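Local coordinates for yeast glycogen phosphorylase (Saccharomyces cerevisiae, PDB 1YGP), which is a glycogen phosphorylase, a large two-domain enzyme of the GT-B clan that carries a bound pyridoxal-5'-phosphate, at residues A[576-581]-A[705-710]; A[115-120]-A[521-526]. All blocks are in the same frame, centred on the assembly; numbering follows the deposited sequence.

Contact 2 comes first along the chain: both its segments precede contact 1, so the two lie in series, with centres about 19 Å apart. Helices 111-117 and 518-524, which form contact 2, follow strands 98-102 and 509-511 of the mixed nine-stranded sheet. Contact 1 lies beside the parallel six-stranded sheet, setting helix 562-584 against the loop that leads into strand 710-713. The two contacts meet where R577 NH2 probably donates a hydrogen bond to A525 O, at 2.9 Å, and where P706 packs on N526. They thus link elements of both sheets close to the pyridoxal-5'-phosphate, which W521 touches.

Contact 1 (A[576-581]-A[705-710]); sequences IRLVDL and IPASDL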
loop_
_atom_site.group_PDB
_atom_site.type_symbol
_atom_site.label_atom_id
_atom_site.label_comp_id
_atom_site.label_asym_id
_atom_site.label_seq_id
_atom_site.Cartn_x
_atom_site.Cartn_y
_atom_site.Cartn_z
ATOM N N ILE A 576 24.194 -25.578 -15.382
ATOM C CA ILE A 576 22.944 -26.302 -15.226
ATOM C C ILE A 576 21.912 -25.382 -14.611
ATOM O O ILE A 576 20.785 -25.392 -15.111
ATOM C CB ILE A 576 23.143 -27.566 -14.335
ATOM C CG1 ILE A 576 23.892 -28.613 -15.147
ATOM C CG2 ILE A 576 21.797 -28.102 -13.817
ATOM C CD1 ILE A 576 24.472 -29.747 -14.265
ATOM N N ARG A 577 22.256 -24.582 -13.590
ATOM C CA ARG A 577 21.286 -23.665 -12.997
ATOM C C ARG A 577 20.697 -22.767 -14.063
ATOM O O ARG A 577 19.472 -22.677 -14.148
ATOM C CB ARG A 577 21.831 -22.673 -11.986
ATOM C CG ARG A 577 22.534 -23.143 -10.737
ATOM C CD ARG A 577 22.573 -21.979 -9.738
ATOM N NE ARG A 577 23.245 -20.811 -10.278
ATOM C CZ ARG A 577 23.965 -19.988 -9.517
ATOM N NH1 ARG A 577 24.108 -20.189 -8.210
ATOM N NH2 ARG A 577 24.578 -18.956 -10.097
ATOM N N LEU A 578 21.526 -22.133 -14.908
ATOM C CA LEU A 578 21.045 -21.229 -15.930
ATOM C C LEU A 578 20.111 -21.964 -16.876
ATOM O O LEU A 578 19.028 -21.461 -17.186
ATOM C CB LEU A 578 22.212 -20.653 -16.718
ATOM C CG LEU A 578 21.825 -19.729 -17.873
ATOM C CD1 LEU A 578 21.117 -18.510 -17.316
ATOM C CD2 LEU A 578 23.052 -19.362 -18.675
ATOM N N VAL A 579 20.494 -23.180 -17.283
ATOM C CA VAL A 579 19.682 -24.005 -18.172
ATOM C C VAL A 579 18.320 -24.217 -17.511
ATOM O O VAL A 579 17.288 -23.947 -18.142
ATOM C CB VAL A 579 20.439 -25.353 -18.445
ATOM C CG1 VAL A 579 19.615 -26.311 -19.273
ATOM C CG2 VAL A 579 21.668 -25.077 -19.306
ATOM N N ASP A 580 18.307 -24.576 -16.223
ATOM C CA ASP A 580 17.072 -24.749 -15.480
ATOM C C ASP A 580 16.214 -23.489 -15.549
ATOM O O ASP A 580 14.993 -23.618 -15.737
ATOM C CB ASP A 580 17.337 -25.050 -14.001
ATOM C CG ASP A 580 17.671 -26.477 -13.573
ATOM O OD1 ASP A 580 17.068 -27.428 -14.078
ATOM O OD2 ASP A 580 18.513 -26.633 -12.686
ATOM N N LEU A 581 16.831 -22.287 -15.463
ATOM C CA LEU A 581 16.109 -21.017 -15.502
ATOM C C LEU A 581 15.440 -20.823 -16.851
ATOM O O LEU A 581 14.248 -20.515 -16.924
ATOM C CB LEU A 581 17.013 -19.806 -15.300
ATOM C CG LEU A 581 16.577 -18.626 -14.396
ATOM C CD1 LEU A 581 17.493 -17.453 -14.674
ATOM C CD2 LEU A 581 15.168 -18.145 -14.684
ATOM N N ILE A 705 25.603 -14.634 -14.545
ATOM C CA ILE A 705 27.043 -14.448 -14.478
ATOM C C ILE A 705 27.874 -15.666 -14.027
ATOM O O ILE A 705 28.779 -16.010 -14.798
ATOM C CB ILE A 705 27.262 -13.188 -13.606
ATOM C CG1 ILE A 705 26.943 -12.039 -14.542
ATOM C CG2 ILE A 705 28.656 -13.067 -12.999
ATOM C CD1 ILE A 705 26.822 -10.613 -13.986
ATOM N N PRO A 706 27.705 -16.433 -12.938
ATOM C CA PRO A 706 28.568 -17.584 -12.625
ATOM C C PRO A 706 28.529 -18.734 -13.646
ATOM O O PRO A 706 29.326 -19.673 -13.547
ATOM C CB PRO A 706 28.125 -18.025 -11.243
ATOM C CG PRO A 706 27.475 -16.792 -10.673
ATOM C CD PRO A 706 26.732 -16.220 -11.878
ATOM N N ALA A 707 27.572 -18.713 -14.588
ATOM C CA ALA A 707 27.435 -19.726 -15.612
ATOM C C ALA A 707 28.222 -19.366 -16.854
ATOM O O ALA A 707 28.321 -20.149 -17.804
ATOM C CB ALA A 707 26.005 -19.854 -16.044
ATOM N N SER A 708 28.795 -18.171 -16.881
ATOM C CA SER A 708 29.391 -17.680 -18.094
ATOM C C SER A 708 30.708 -18.343 -18.418
ATOM O O SER A 708 31.577 -18.452 -17.549
ATOM C CB SER A 708 29.597 -16.199 -17.962
ATOM O OG SER A 708 29.844 -15.583 -19.220
ATOM N N ASP A 709 30.828 -18.793 -19.672
ATOM C CA ASP A 709 32.111 -19.231 -20.158
ATOM C C ASP A 709 32.836 -18.018 -20.754
ATOM O O ASP A 709 34.026 -17.781 -20.499
ATOM C CB ASP A 709 31.917 -20.308 -21.211
ATOM C CG ASP A 709 31.544 -21.685 -20.679
ATOM O OD1 ASP A 709 31.807 -21.993 -19.517
ATOM O OD2 ASP A 709 31.009 -22.476 -21.442
ATOM N N LEU A 710 32.127 -17.191 -21.524
ATOM C CA LEU A 710 32.700 -16.020 -22.159
ATOM C C LEU A 710 31.619 -14.938 -22.076
ATOM O O LEU A 710 30.407 -15.235 -22.162
ATOM C CB LEU A 710 33.041 -16.435 -23.588
ATOM C CG LEU A 710 33.992 -15.748 -24.612
ATOM C CD1 LEU A 710 33.143 -14.969 -25.582
ATOM C CD2 LEU A 710 35.086 -14.957 -23.916
#
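R577 brings the edge of its guanidinium group against the ring of P706, the ring and arginine chain angled to each other. NH2 does the touching, 3.7 Å from P706 CG and 3.9 Å from P706 CD, with CD in the guanidinium plane. The chain of R577 bends at chi3 (-58°), and the guanidinium comes edge-on to the ring. Proline suits this place because its ring is a compact hydrocarbon surface with no acceptor of its own. The side chain of P706 lies about 10 Å from the bound pyridoxal-5'-phosphate.

One helical residue further on, L578 meets A707. Its CB lies 3.9 Å from A707 CB, and CD2 approaches the same methyl to 4.0 Å. With CG anti to the backbone N (chi1 177°), L578 can apply both its stem and one branch, while the small alanine lets the backbones approach to 6.6 Å between L578 CA and A707 CA.

No hydrogen bond joins the two segments; helix 562-584 reaches the loop's carbonyls from an earlier turn, K571 binding P706 O and S708 O. The loop then enters the parallel sheet, where L710 pairs with strand 601-606. The chemistry is therefore divided: leucine and alanine exclude water, and the edge of the arginine's guanidinium lies against the hydrocarbon of the proline ring while NH2 gives a hydrogen bond to the carbonyl of A525 in segment 521-526.

Contact 2 (A[115-120]-A[521-526]); sequences ALINMK and WLKQAN
I117 carries nearly all of its segment's contact, meeting K523 and Q524 on helix 518-524 with two different branches. With CG1 anti to the carbonyl carbon (chi1 -77°), CG2 lies anti to the backbone N and packs against the aliphatic part of K523, 4.0 Å from K523 CD and 4.2 Å from K523 CE. These two side chains run past each other in opposite directions. The other branch carries CD1 to the base of Q524, 4.0 Å from Q524 CA and 4.1 Å from Q524 CB, and here the side chains cross at a slant. A beta-branched residue fits well, since its two arms serve two neighbours on one helix.

The polar groups look to other partners. K523 stays extended until its last torsion, where chi4 (52°) bends the amine, and NZ forms a salt bridge with E542. Its methylenes are thus available to I117 although its end is charged. Beyond Q524, N526 occupies the N-cap position before helix 527-536; its OD1 takes a weak hydrogen bond from L529 N and another bond from N574. Its ND2 donates to N732, the residue that also bonds W521 O. W521 itself touches the pyridoxal-5'-phosphate and makes a cation-pi interaction with K728.

In the backbone, N118 is the centre of an inverse gamma turn just after helix 111-117, with a weak hydrogen bond of 2.8 Å from M119 N to I117 O. The turn takes the chain out of the helix immediately after its contact residue.

With no hydrogen bond between the segments, the contact across them rests on van der Waals packing, with partial removal of hydrocarbon from water. The arrangement implies an amphipathic role for K523: its methylenes pack on isoleucine while its ammonium group is paired with a carboxylate.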
loop_
_atom_site.group_PDB
_atom_site.type_symbol
_atom_site.label_atom_id
_atom_site.label_comp_id
_atom_site.label_asym_id
_atom_site.label_seq_id
_atom_site.Cartn_x
_atom_site.Cartn_y
_atom_site.Cartn_z
ATOM N N ALA A 115 20.802 -10.898 3.618
ATOM C CA ALA A 115 20.701 -10.782 5.071
ATOM C C ALA A 115 21.133 -12.061 5.746
ATOM O O ALA A 115 21.766 -12.027 6.798
ATOM C CB ALA A 115 19.295 -10.525 5.558
ATOM N N LEU A 116 20.853 -13.212 5.149
ATOM C CA LEU A 116 21.264 -14.475 5.736
ATOM C C LEU A 116 22.783 -14.651 5.782
ATOM O O LEU A 116 23.330 -15.245 6.732
ATOM C CB LEU A 116 20.580 -15.572 4.932
ATOM C CG LEU A 116 19.417 -16.315 5.574
ATOM C CD1 LEU A 116 18.404 -15.333 6.125
ATOM C CD2 LEU A 116 18.779 -17.228 4.540
ATOM N N ILE A 117 23.468 -14.170 4.741
ATOM C CA ILE A 117 24.923 -14.220 4.641
ATOM C C ILE A 117 25.502 -13.144 5.533
ATOM O O ILE A 117 26.396 -13.459 6.307
ATOM C CB ILE A 117 25.375 -14.005 3.165
ATOM C CG1 ILE A 117 25.141 -15.308 2.434
ATOM C CG2 ILE A 117 26.837 -13.592 3.038
ATOM C CD1 ILE A 117 25.023 -15.049 0.939
ATOM N N ASN A 118 25.049 -11.895 5.532
ATOM C CA ASN A 118 25.657 -10.892 6.371
ATOM C C ASN A 118 24.966 -10.955 7.712
ATOM O O ASN A 118 24.299 -9.996 8.131
ATOM C CB ASN A 118 25.465 -9.532 5.788
ATOM C CG ASN A 118 26.117 -9.401 4.455
ATOM O OD1 ASN A 118 27.336 -9.474 4.316
ATOM N ND2 ASN A 118 25.288 -9.243 3.441
ATOM N N MET A 119 25.110 -12.081 8.418
ATOM C CA MET A 119 24.420 -12.250 9.675
ATOM C C MET A 119 25.415 -12.800 10.662
ATOM O O MET A 119 25.869 -13.938 10.502
ATOM C CB MET A 119 23.261 -13.218 9.507
ATOM C CG MET A 119 22.299 -13.110 10.671
ATOM S SD MET A 119 21.273 -14.588 10.867
ATOM C CE MET A 119 19.755 -14.066 10.146
ATOM N N LYS A 120 25.792 -12.008 11.658
ATOM C CA LYS A 120 26.696 -12.451 12.720
ATOM C C LYS A 120 25.902 -13.099 13.845
ATOM O O LYS A 120 24.772 -12.682 14.100
ATOM C CB LYS A 120 27.469 -11.275 13.322
ATOM N N TRP A 521 28.275 -10.791 -5.344
ATOM C CA TRP A 521 28.716 -11.303 -6.614
ATOM C C TRP A 521 29.569 -12.570 -6.577
ATOM O O TRP A 521 29.589 -13.258 -7.603
ATOM C CB TRP A 521 29.359 -10.091 -7.316
ATOM C CG TRP A 521 28.231 -9.082 -7.577
ATOM C CD1 TRP A 521 28.223 -7.837 -6.990
ATOM C CD2 TRP A 521 27.089 -9.306 -8.322
ATOM N NE1 TRP A 521 27.087 -7.280 -7.343
ATOM C CE2 TRP A 521 26.384 -8.110 -8.127
ATOM C CE3 TRP A 521 26.535 -10.320 -9.112
ATOM C CZ2 TRP A 521 25.129 -7.917 -8.710
ATOM C CZ3 TRP A 521 25.283 -10.128 -9.693
ATOM C CH2 TRP A 521 24.585 -8.939 -9.490
ATOM N N LEU A 522 30.204 -12.974 -5.455
ATOM C CA LEU A 522 30.899 -14.260 -5.376
ATOM C C LEU A 522 30.209 -15.214 -4.404
ATOM O O LEU A 522 29.843 -16.337 -4.757
ATOM C CB LEU A 522 32.353 -14.073 -4.933
ATOM C CG LEU A 522 33.282 -15.270 -4.652
ATOM C CD1 LEU A 522 33.387 -16.152 -5.859
ATOM C CD2 LEU A 522 34.683 -14.789 -4.360
ATOM N N LYS A 523 29.959 -14.807 -3.166
ATOM C CA LYS A 523 29.406 -15.756 -2.207
ATOM C C LYS A 523 27.923 -15.986 -2.410
ATOM O O LYS A 523 27.469 -17.121 -2.283
ATOM C CB LYS A 523 29.663 -15.283 -0.769
ATOM C CG LYS A 523 29.270 -16.363 0.199
ATOM C CD LYS A 523 29.645 -15.972 1.591
ATOM C CE LYS A 523 29.148 -17.043 2.568
ATOM N NZ LYS A 523 29.554 -18.397 2.213
ATOM N N GLN A 524 27.135 -14.965 -2.727
ATOM C CA GLN A 524 25.728 -15.183 -2.959
ATOM C C GLN A 524 25.538 -15.857 -4.306
ATOM O O GLN A 524 24.991 -16.959 -4.365
ATOM C CB GLN A 524 24.996 -13.876 -2.943
ATOM C CG GLN A 524 23.493 -14.071 -2.892
ATOM C CD GLN A 524 22.828 -12.895 -2.219
ATOM O OE1 GLN A 524 21.778 -12.418 -2.607
ATOM N NE2 GLN A 524 23.378 -12.364 -1.137
ATOM N N ALA A 525 26.025 -15.222 -5.374
ATOM C CA ALA A 525 25.845 -15.726 -6.719
ATOM C C ALA A 525 26.540 -17.032 -7.017
ATOM O O ALA A 525 26.010 -17.804 -7.813
ATOM C CB ALA A 525 26.336 -14.712 -7.742
ATOM N N ASN A 526 27.690 -17.332 -6.395
ATOM C CA ASN A 526 28.417 -18.550 -6.717
ATOM C C ASN A 526 28.963 -19.271 -5.486
ATOM O O ASN A 526 30.181 -19.428 -5.314
ATOM C CB ASN A 526 29.551 -18.192 -7.665
ATOM C CG ASN A 526 30.074 -19.350 -8.514
ATOM O OD1 ASN A 526 29.833 -20.542 -8.276
ATOM N ND2 ASN A 526 30.830 -19.047 -9.565
#